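Local coordinates for surface layer protein (Geobacillus stearothermophilus, PDB 4UJ7), which probably self-assembles into the bacterial surface layer and binds calcium, domains 5 and 6 of the protein being present here, at residues 89-94 against 98-103; 113-118 against 199-204; 138-143 against 157-162. One frame throughout, in Å; residues are numbered along the deposited sequence.

Overall arrangement
Two Big2-type domains follow each other along this chain. In the first, interaction 1 closes a short hairpin between strands 85-93 and 96-105. The chain then runs from strand 96-105 into strand 110-117 and enters the second domain. Interaction 2 closes a long loop there, bringing 113-118 against 199-204. Interaction 3, 138-143 against 157-162, is nested inside that loop. Interactions 2 and 3 touch, with centres about 3 Å apart. Both join the sheet holding 110-117 and 135-144 to the sheet holding 158-160 and 195-203. Interaction 1 is separate, its centre about 29 Å from those of the other two.

Interaction 1: residues 89-94 against 98-103; sequences ITIKSG and VKVPVN
Ile-89 pairs with Val-100 through two backbone hydrogen bonds. Ile-89 N gives to Val-100 O at 2.9 Å, and Val-100 N gives to Ile-89 O at 2.8 Å with an N-H...O angle of 171°. The side chain of Ile-89 runs across that of Val-102, with Ile-89 CG1 at 3.6 Å from Val-102 CG2. Its CG1 branch lies beside the backbone N (chi1 -57°), which directs it at that methyl. Thr-90 sits opposite Lys-99 in a non-hydrogen-bonded pair, on the other face of the sheet from Ile-89. The two side chains lie alongside each other and point the same way. Lys-99 is extended until its last torsion, where it bends (chi4 -82°) and brings NZ to Thr-90 OG1 at 2.8 Å. The same OG1 is hydrogen-bonded to Asp-56 OD2, to which Lys-99 NZ is also linked by a long, weak ion pair. With an alanine in place of Thr-90, the amine of Lys-99 would probably lose its hydroxyl partner and swing more freely, and Asp-56 would lose a hydrogen bond. Ile-91 returns to the face of Ile-89. Ile-91 N gives to Val-98 O at 2.9 Å, and Val-98 N gives to Ile-91 O at 2.9 Å. Ile-91 CD1 passes over Val-100 CG2 at 3.8 Å. Phe-35 of strand 32-41 touches both of these side chains from the facing sheet of the sandwich. Strand 52-55 lies on the far side of strand 85-93. This is an antiparallel beta hairpin in a Big2-type, immunoglobulin-like domain. Its two faces differ in chemistry. Ile-89, Ile-91, Val-100 and Val-102 contribute to the sandwich core, while the Thr-90 hydroxyl joins an amine and a carboxylate on the outer face, where the lysine charge is probably partly balanced by Asp-56.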
loop_
_atom_site.group_PDB
_atom_site.type_symbol
_atom_site.label_atom_id
_atom_site.label_comp_id
_atom_site.label_asym_id
_atom_site.label_seq_id
_atom_site.Cartn_x
_atom_site.Cartn_y
_atom_site.Cartn_z
ATOM N N ILE A 89 -9.025 14.099 6.178
ATOM C CA ILE A 89 -8.676 14.180 4.754
ATOM C C ILE A 89 -9.983 14.192 3.957
ATOM O O ILE A 89 -10.813 13.270 4.070
ATOM C CB ILE A 89 -7.821 12.981 4.226
ATOM C CG1 ILE A 89 -6.500 12.765 4.988
ATOM C CG2 ILE A 89 -7.535 13.128 2.723
ATOM C CD1 ILE A 89 -5.684 14.023 5.253
ATOM N N THR A 90 -10.174 15.229 3.153
ATOM C CA THR A 90 -11.321 15.290 2.265
ATOM C C THR A 90 -10.888 14.850 0.877
ATOM O O THR A 90 -9.947 15.408 0.294
ATOM C CB THR A 90 -11.952 16.707 2.228
ATOM O OG1 THR A 90 -12.396 17.070 3.542
ATOM C CG2 THR A 90 -13.123 16.758 1.251
ATOM N N ILE A 91 -11.550 13.826 0.344
ATOM C CA ILE A 91 -11.290 13.333 -1.000
ATOM C C ILE A 91 -12.510 13.702 -1.830
ATOM O O ILE A 91 -13.629 13.314 -1.482
ATOM C CB ILE A 91 -11.076 11.805 -0.956
ATOM C CG1 ILE A 91 -9.904 11.472 -0.029
ATOM C CG2 ILE A 91 -10.861 11.273 -2.340
ATOM C CD1 ILE A 91 -10.023 10.106 0.601
ATOM N N LYS A 92 -12.308 14.455 -2.911
ATOM C CA LYS A 92 -13.422 14.966 -3.720
ATOM C C LYS A 92 -13.240 14.649 -5.195
ATOM O O LYS A 92 -12.121 14.756 -5.752
ATOM C CB LYS A 92 -13.569 16.485 -3.541
ATOM C CG LYS A 92 -14.939 17.072 -3.875
ATOM C CD LYS A 92 -15.094 18.481 -3.278
ATOM C CE LYS A 92 -15.306 18.455 -1.762
ATOM N NZ LYS A 92 -15.035 19.719 -0.995
ATOM N N SER A 93 -14.339 14.282 -5.837
ATOM C CA SER A 93 -14.400 14.134 -7.285
ATOM C C SER A 93 -15.780 14.567 -7.769
ATOM O O SER A 93 -16.774 13.940 -7.414
ATOM C CB SER A 93 -14.140 12.690 -7.688
ATOM O OG SER A 93 -14.030 12.610 -9.092
ATOM N N GLY A 94 -15.846 15.641 -8.558
ATOM C CA GLY A 94 -17.127 16.186 -8.970
ATOM C C GLY A 94 -17.961 16.530 -7.755
ATOM O O GLY A 94 -17.487 17.222 -6.869
ATOM N N VAL A 98 -15.638 12.044 0.218
ATOM C CA VAL A 98 -15.490 11.272 1.453
ATOM C C VAL A 98 -14.509 11.975 2.385
ATOM O O VAL A 98 -13.423 12.390 1.952
ATOM C CB VAL A 98 -15.018 9.832 1.169
ATOM C CG1 VAL A 98 -14.864 9.031 2.463
ATOM C CG2 VAL A 98 -16.002 9.148 0.238
ATOM N N LYS A 99 -14.900 12.142 3.657
ATOM C CA LYS A 99 -14.030 12.705 4.687
ATOM C C LYS A 99 -13.505 11.573 5.567
ATOM O O LYS A 99 -14.292 10.878 6.223
ATOM C CB LYS A 99 -14.771 13.765 5.513
ATOM C CG LYS A 99 -15.040 15.035 4.710
ATOM C CD LYS A 99 -15.706 16.123 5.542
ATOM C CE LYS A 99 -15.861 17.429 4.760
ATOM N NZ LYS A 99 -14.611 18.256 4.761
ATOM N N VAL A 100 -12.186 11.380 5.564
ATOM C CA VAL A 100 -11.539 10.255 6.262
ATOM C C VAL A 100 -10.874 10.815 7.519
ATOM O O VAL A 100 -10.041 11.730 7.417
ATOM C CB VAL A 100 -10.459 9.597 5.372
ATOM C CG1 VAL A 100 -9.758 8.465 6.123
ATOM C CG2 VAL A 100 -11.048 9.071 4.070
ATOM N N PRO A 101 -11.246 10.304 8.707
ATOM C CA PRO A 101 -10.627 10.726 9.949
ATOM C C PRO A 101 -9.118 10.497 9.959
ATOM O O PRO A 101 -8.635 9.530 9.362
ATOM C CB PRO A 101 -11.288 9.804 11.002
ATOM C CG PRO A 101 -12.592 9.423 10.400
ATOM C CD PRO A 101 -12.358 9.348 8.928
ATOM N N VAL A 102 -8.390 11.415 10.603
ATOM C CA VAL A 102 -6.945 11.284 10.828
ATOM C C VAL A 102 -6.603 11.615 12.272
ATOM O O VAL A 102 -7.022 12.651 12.778
ATOM C CB VAL A 102 -6.115 12.245 9.938
ATOM C CG1 VAL A 102 -4.625 12.061 10.184
ATOM C CG2 VAL A 102 -6.418 12.028 8.469
ATOM N N ASN A 103 -5.844 10.731 12.914
ATOM C CA ASN A 103 -5.343 10.978 14.258
ATOM C C ASN A 103 -3.823 10.822 14.274
ATOM O O ASN A 103 -3.275 9.774 13.877
ATOM C CB ASN A 103 -6.022 10.034 15.264
ATOM C CG ASN A 103 -5.860 10.491 16.703
ATOM O OD1 ASN A 103 -5.833 11.689 16.995
ATOM N ND2 ASN A 103 -5.761 9.530 17.613
#

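Interaction 2: residues 113-118 against 199-204; sequences YQIKVL and LTVKLG
Ile-115 overlaps Val-201 at their outer methyls. The two side chains reach toward each other tip to tip, and Ile-115 CD1 lies 3.6 Å from Val-201 CG2. The inner carbon of the branch, Ile-115 CG1, is 4.1 Å from Val-201 CG2. Only one branch of each residue therefore does the touching. In Ile-115, CG1 stands beside the backbone N, and the extended second torsion (chi2 165°) carries CD1 outward toward the valine. In Val-201 it is CG2, the methyl opposite the carbonyl carbon, that faces the isoleucine. The CA atoms of Ile-115 and Val-201 are 8.3 Å apart, too far for backbone pairing, and the strands meet through side chains alone. Tyr-113 puts its OH at 4.4 Å from Leu-203 CD2, so the phenol oxygen skirts a methyl rather than bonding to it. Strand 110-117 belongs to one sheet and strand 195-203 to the other. The contact thus joins the two sheets of the second Big2-type domain, a beta sandwich of immunoglobulin-like form. Around it, Val-211 of strand 206-216 touches Ile-115, while Val-157 and Ile-159 touch Val-201. The side chain of Asp-119, a calcium ligand, is about 10 Å from that of Ile-115, and that of Glu-197, another, about 12 Å from that of Val-201, so neither metal site is part of this contact. The chemistry is purely dispersive between Ile-115 and Val-201. It implies that the two sheets are held here by the fit of branched carbon chains, with no polar bond between these segments to fix their register.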
loop_
_atom_site.group_PDB
_atom_site.type_symbol
_atom_site.label_atom_id
_atom_site.label_comp_id
_atom_site.label_asym_id
_atom_site.label_seq_id
_atom_site.Cartn_x
_atom_site.Cartn_y
_atom_site.Cartn_z
ATOM N N TYR A 113 3.403 -6.110 14.064
ATOM C CA TYR A 113 3.899 -5.662 12.762
ATOM C C TYR A 113 2.847 -5.912 11.710
ATOM O O TYR A 113 2.036 -6.826 11.847
ATOM C CB TYR A 113 5.205 -6.377 12.400
ATOM C CG TYR A 113 6.219 -6.287 13.507
ATOM C CD1 TYR A 113 6.241 -7.235 14.535
ATOM C CD2 TYR A 113 7.120 -5.219 13.569
ATOM C CE1 TYR A 113 7.145 -7.138 15.580
ATOM C CE2 TYR A 113 8.042 -5.120 14.607
ATOM C CZ TYR A 113 8.044 -6.087 15.610
ATOM O OH TYR A 113 8.937 -6.015 16.659
ATOM N N GLN A 114 2.851 -5.070 10.680
ATOM C CA GLN A 114 1.967 -5.244 9.539
ATOM C C GLN A 114 2.817 -5.306 8.287
ATOM O O GLN A 114 3.645 -4.422 8.035
ATOM C CB GLN A 114 0.939 -4.110 9.428
ATOM C CG GLN A 114 -0.118 -4.149 10.524
ATOM C CD GLN A 114 -1.030 -2.932 10.549
ATOM O OE1 GLN A 114 -1.031 -2.108 9.620
ATOM N NE2 GLN A 114 -1.835 -2.825 11.617
ATOM N N ILE A 115 2.591 -6.374 7.518
ATOM C CA ILE A 115 3.194 -6.555 6.215
ATOM C C ILE A 115 2.189 -6.037 5.192
ATOM O O ILE A 115 1.088 -6.578 5.030
ATOM C CB ILE A 115 3.549 -8.037 5.979
ATOM C CG1 ILE A 115 4.494 -8.529 7.092
ATOM C CG2 ILE A 115 4.140 -8.208 4.582
ATOM C CD1 ILE A 115 4.639 -10.042 7.187
ATOM N N LYS A 116 2.568 -4.951 4.531
ATOM C CA LYS A 116 1.663 -4.227 3.667
ATOM C C LYS A 116 1.984 -4.421 2.177
ATOM O O LYS A 116 3.112 -4.178 1.749
ATOM C CB LYS A 116 1.766 -2.742 4.000
ATOM C CG LYS A 116 0.871 -1.879 3.162
ATOM C CD LYS A 116 -0.429 -1.646 3.883
ATOM C CE LYS A 116 -1.364 -0.875 2.975
ATOM N NZ LYS A 116 -2.053 -1.816 2.051
ATOM N N VAL A 117 0.983 -4.833 1.401
ATOM C CA VAL A 117 1.105 -4.930 -0.066
ATOM C C VAL A 117 0.608 -3.623 -0.666
ATOM O O VAL A 117 -0.580 -3.280 -0.525
ATOM C CB VAL A 117 0.275 -6.113 -0.614
ATOM C CG1 VAL A 117 0.331 -6.183 -2.144
ATOM C CG2 VAL A 117 0.719 -7.417 0.024
ATOM N N LEU A 118 1.503 -2.897 -1.332
ATOM C CA LEU A 118 1.169 -1.555 -1.848
ATOM C C LEU A 118 0.435 -1.582 -3.185
ATOM O O LEU A 118 -0.383 -0.700 -3.470
ATOM C CB LEU A 118 2.421 -0.698 -1.947
ATOM C CG LEU A 118 3.160 -0.365 -0.644
ATOM C CD1 LEU A 118 4.482 0.319 -0.978
ATOM C CD2 LEU A 118 2.316 0.490 0.290
ATOM N N LEU A 199 6.425 -15.586 0.842
ATOM C CA LEU A 199 7.596 -14.847 1.306
ATOM C C LEU A 199 7.630 -14.761 2.810
ATOM O O LEU A 199 6.624 -14.476 3.440
ATOM C CB LEU A 199 7.622 -13.435 0.714
ATOM C CG LEU A 199 7.492 -13.350 -0.805
ATOM C CD1 LEU A 199 7.525 -11.896 -1.273
ATOM C CD2 LEU A 199 8.593 -14.159 -1.491
ATOM N N THR A 200 8.809 -14.983 3.380
ATOM C CA THR A 200 8.998 -14.938 4.834
ATOM C C THR A 200 9.712 -13.659 5.223
ATOM O O THR A 200 10.747 -13.311 4.638
ATOM C CB THR A 200 9.761 -16.188 5.333
ATOM O OG1 THR A 200 9.029 -17.351 4.929
ATOM C CG2 THR A 200 9.890 -16.192 6.855
ATOM N N VAL A 201 9.158 -12.960 6.218
ATOM C CA VAL A 201 9.709 -11.694 6.668
ATOM C C VAL A 201 10.385 -11.888 8.028
ATOM O O VAL A 201 9.736 -12.318 8.985
ATOM C CB VAL A 201 8.577 -10.650 6.828
ATOM C CG1 VAL A 201 9.139 -9.305 7.241
ATOM C CG2 VAL A 201 7.764 -10.521 5.543
ATOM N N LYS A 202 11.670 -11.560 8.096
ATOM C CA LYS A 202 12.459 -11.750 9.316
ATOM C C LYS A 202 13.085 -10.447 9.784
ATOM O O LYS A 202 13.487 -9.616 8.975
ATOM C CB LYS A 202 13.565 -12.786 9.077
ATOM C CG LYS A 202 13.053 -14.216 8.944
ATOM C CD LYS A 202 14.207 -15.193 9.078
ATOM C CE LYS A 202 13.859 -16.547 8.491
ATOM N NZ LYS A 202 15.113 -17.318 8.271
ATOM N N LEU A 203 13.158 -10.270 11.102
ATOM C CA LEU A 203 13.933 -9.180 11.693
ATOM C C LEU A 203 15.119 -9.846 12.360
ATOM O O LEU A 203 14.984 -10.446 13.421
ATOM C CB LEU A 203 13.077 -8.383 12.680
ATOM C CG LEU A 203 13.658 -7.123 13.334
ATOM C CD1 LEU A 203 14.161 -6.124 12.296
ATOM C CD2 LEU A 203 12.617 -6.477 14.240
ATOM N N GLY A 204 16.267 -9.782 11.696
ATOM C CA GLY A 204 17.408 -10.635 12.039
ATOM C C GLY A 204 17.031 -12.105 11.958
ATOM O O GLY A 204 16.671 -12.606 10.892
#

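Interaction 3: residues 138-143 against 157-162; sequences LKVYAV and VTITSE. With CA (calcium ion), chain D.
Leu-138, Val-140, Val-157 and Ile-159 meet through aliphatic branches, and the contact itself involves no flat group. The carboxylate of Glu-162, at the end of 157-162, serves the calcium site beside it. Glu-162 OE2 is 2.3 Å from the calcium ion, while OE1 turns to the hydroxyl of Thr-166. Binding is through a single oxygen, and a water lies 2.4 Å from the same calcium. Asp-165, Asn-167, Val-169 and Glu-197 complete the protein part of this site. The side chain is extended beyond CG (chi2 -179°) and carries OE2 out to the calcium. Glu-162 lies three residues past Ile-159, which sets it well away from the apolar contact. Back along the segment, Leu-138 CD1 meets Ile-159 CD1 at 4.1 Å. The two side chains slant across one another at their end methyls. Val-140 CG2 lies 4.0 Å from Val-157 CG2, with Ile-159 CD1 more loosely placed at 4.5 Å. That methyl of Val-140 thus sits near both Val-157 and Ile-159. In Val-157 the touching CG2 is the methyl held between the backbone N and the carbonyl carbon. All four side chains are buried, and nothing polar in them needs a partner. The contact fills the interior between two sheets of the Big2-type sandwich, while 157-162 leads on to the calcium site, to which Glu-197 of strand 195-203 also contributes. Tyr-184 of strand 181-188 touches Leu-138 and Val-157, and Leu-199 touches Leu-138 and Ile-159. Strand 135-144 lies between 110-117 and 181-188 in its sheet; strand 158-160 is the outermost strand of the facing one, beside 195-203.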
loop_
_atom_site.group_PDB
_atom_site.type_symbol
_atom_site.label_atom_id
_atom_site.label_comp_id
_atom_site.label_asym_id
_atom_site.label_seq_id
_atom_site.Cartn_x
_atom_site.Cartn_y
_atom_site.Cartn_z
ATOM N N LEU A 138 6.284 -4.073 -1.330
ATOM C CA LEU A 138 5.971 -4.339 0.083
ATOM C C LEU A 138 6.603 -3.329 1.023
ATOM O O LEU A 138 7.722 -2.861 0.791
ATOM C CB LEU A 138 6.499 -5.731 0.482
ATOM C CG LEU A 138 5.990 -6.911 -0.348
ATOM C CD1 LEU A 138 6.734 -8.174 0.067
ATOM C CD2 LEU A 138 4.478 -7.109 -0.241
ATOM N N LYS A 139 5.873 -2.992 2.086
ATOM C CA LYS A 139 6.471 -2.321 3.236
ATOM C C LYS A 139 6.148 -3.128 4.495
ATOM O O LYS A 139 5.193 -3.906 4.520
ATOM C CB LYS A 139 5.969 -0.876 3.373
ATOM C CG LYS A 139 6.732 0.117 2.499
ATOM C CD LYS A 139 6.144 1.515 2.679
ATOM C CE LYS A 139 6.988 2.553 1.960
ATOM N NZ LYS A 139 8.306 2.693 2.616
ATOM N N VAL A 140 6.978 -2.957 5.514
ATOM C CA VAL A 140 6.702 -3.555 6.815
ATOM C C VAL A 140 6.655 -2.441 7.862
ATOM O O VAL A 140 7.614 -1.688 7.998
ATOM C CB VAL A 140 7.735 -4.639 7.204
ATOM C CG1 VAL A 140 7.346 -5.297 8.525
ATOM C CG2 VAL A 140 7.824 -5.716 6.121
ATOM N N TYR A 141 5.517 -2.330 8.556
ATOM C CA TYR A 141 5.328 -1.322 9.609
ATOM C C TYR A 141 5.376 -1.897 11.009
ATOM O O TYR A 141 4.903 -3.011 11.259
ATOM C CB TYR A 141 3.981 -0.616 9.446
ATOM C CG TYR A 141 3.818 0.120 8.139
ATOM C CD1 TYR A 141 4.480 1.317 7.910
ATOM C CD2 TYR A 141 3.014 -0.398 7.133
ATOM C CE1 TYR A 141 4.340 1.994 6.707
ATOM C CE2 TYR A 141 2.868 0.262 5.931
ATOM C CZ TYR A 141 3.531 1.452 5.729
ATOM O OH TYR A 141 3.365 2.119 4.541
ATOM N N ALA A 142 5.930 -1.104 11.920
ATOM C CA ALA A 142 5.763 -1.335 13.352
ATOM C C ALA A 142 4.515 -0.584 13.868
ATOM O O ALA A 142 4.290 0.586 13.530
ATOM C CB ALA A 142 7.012 -0.917 14.102
ATOM N N VAL A 143 3.722 -1.261 14.696
ATOM C CA VAL A 143 2.413 -0.773 15.127
ATOM C C VAL A 143 2.309 -0.847 16.653
ATOM O O VAL A 143 2.617 -1.885 17.229
ATOM C CB VAL A 143 1.298 -1.619 14.459
ATOM C CG1 VAL A 143 -0.082 -1.180 14.907
ATOM C CG2 VAL A 143 1.407 -1.522 12.941
ATOM N N VAL A 157 14.247 -5.308 7.836
ATOM C CA VAL A 157 13.818 -6.693 7.701
ATOM C C VAL A 157 14.548 -7.357 6.541
ATOM O O VAL A 157 15.157 -6.683 5.705
ATOM C CB VAL A 157 12.279 -6.830 7.511
ATOM C CG1 VAL A 157 11.507 -6.174 8.651
ATOM C CG2 VAL A 157 11.816 -6.259 6.171
ATOM N N THR A 158 14.498 -8.687 6.508
ATOM C CA THR A 158 14.925 -9.448 5.348
ATOM C C THR A 158 13.718 -10.259 4.857
ATOM O O THR A 158 12.988 -10.835 5.666
ATOM C CB THR A 158 16.121 -10.357 5.704
ATOM O OG1 THR A 158 17.151 -9.549 6.280
ATOM C CG2 THR A 158 16.673 -11.061 4.475
ATOM N N ILE A 159 13.482 -10.249 3.542
ATOM C CA ILE A 159 12.354 -10.982 2.940
ATOM C C ILE A 159 12.904 -11.992 1.933
ATOM O O ILE A 159 13.662 -11.638 1.029
ATOM C CB ILE A 159 11.331 -10.026 2.273
ATOM C CG1 ILE A 159 10.774 -9.062 3.335
ATOM C CG2 ILE A 159 10.175 -10.804 1.644
ATOM C CD1 ILE A 159 9.713 -8.105 2.834
ATOM N N THR A 160 12.514 -13.255 2.109
ATOM C CA THR A 160 13.021 -14.352 1.288
ATOM C C THR A 160 11.901 -15.288 0.843
ATOM O O THR A 160 10.851 -15.374 1.484
ATOM C CB THR A 160 14.046 -15.210 2.065
ATOM O OG1 THR A 160 13.449 -15.712 3.266
ATOM C CG2 THR A 160 15.299 -14.388 2.412
ATOM N N SER A 161 12.145 -15.988 -0.258
ATOM C CA SER A 161 11.297 -17.096 -0.680
ATOM C C SER A 161 12.045 -18.396 -0.419
ATOM O O SER A 161 13.219 -18.378 -0.036
ATOM C CB SER A 161 10.993 -16.974 -2.168
ATOM O OG SER A 161 12.196 -17.000 -2.925
ATOM N N GLU A 162 11.385 -19.522 -0.685
ATOM C CA GLU A 162 12.022 -20.828 -0.502
ATOM C C GLU A 162 13.387 -20.910 -1.208
ATOM O O GLU A 162 13.559 -20.409 -2.325
ATOM C CB GLU A 162 11.100 -21.962 -0.970
ATOM C CG GLU A 162 10.671 -21.847 -2.428
ATOM C CD GLU A 162 9.741 -22.933 -2.907
ATOM O OE1 GLU A 162 9.433 -23.862 -2.109
ATOM O OE2 GLU A 162 9.299 -22.859 -4.073
HETATM CA CA CA D . 8.919 -21.302 -5.710
HETATM O O HOH W 1 11.211 -20.539 -5.781
#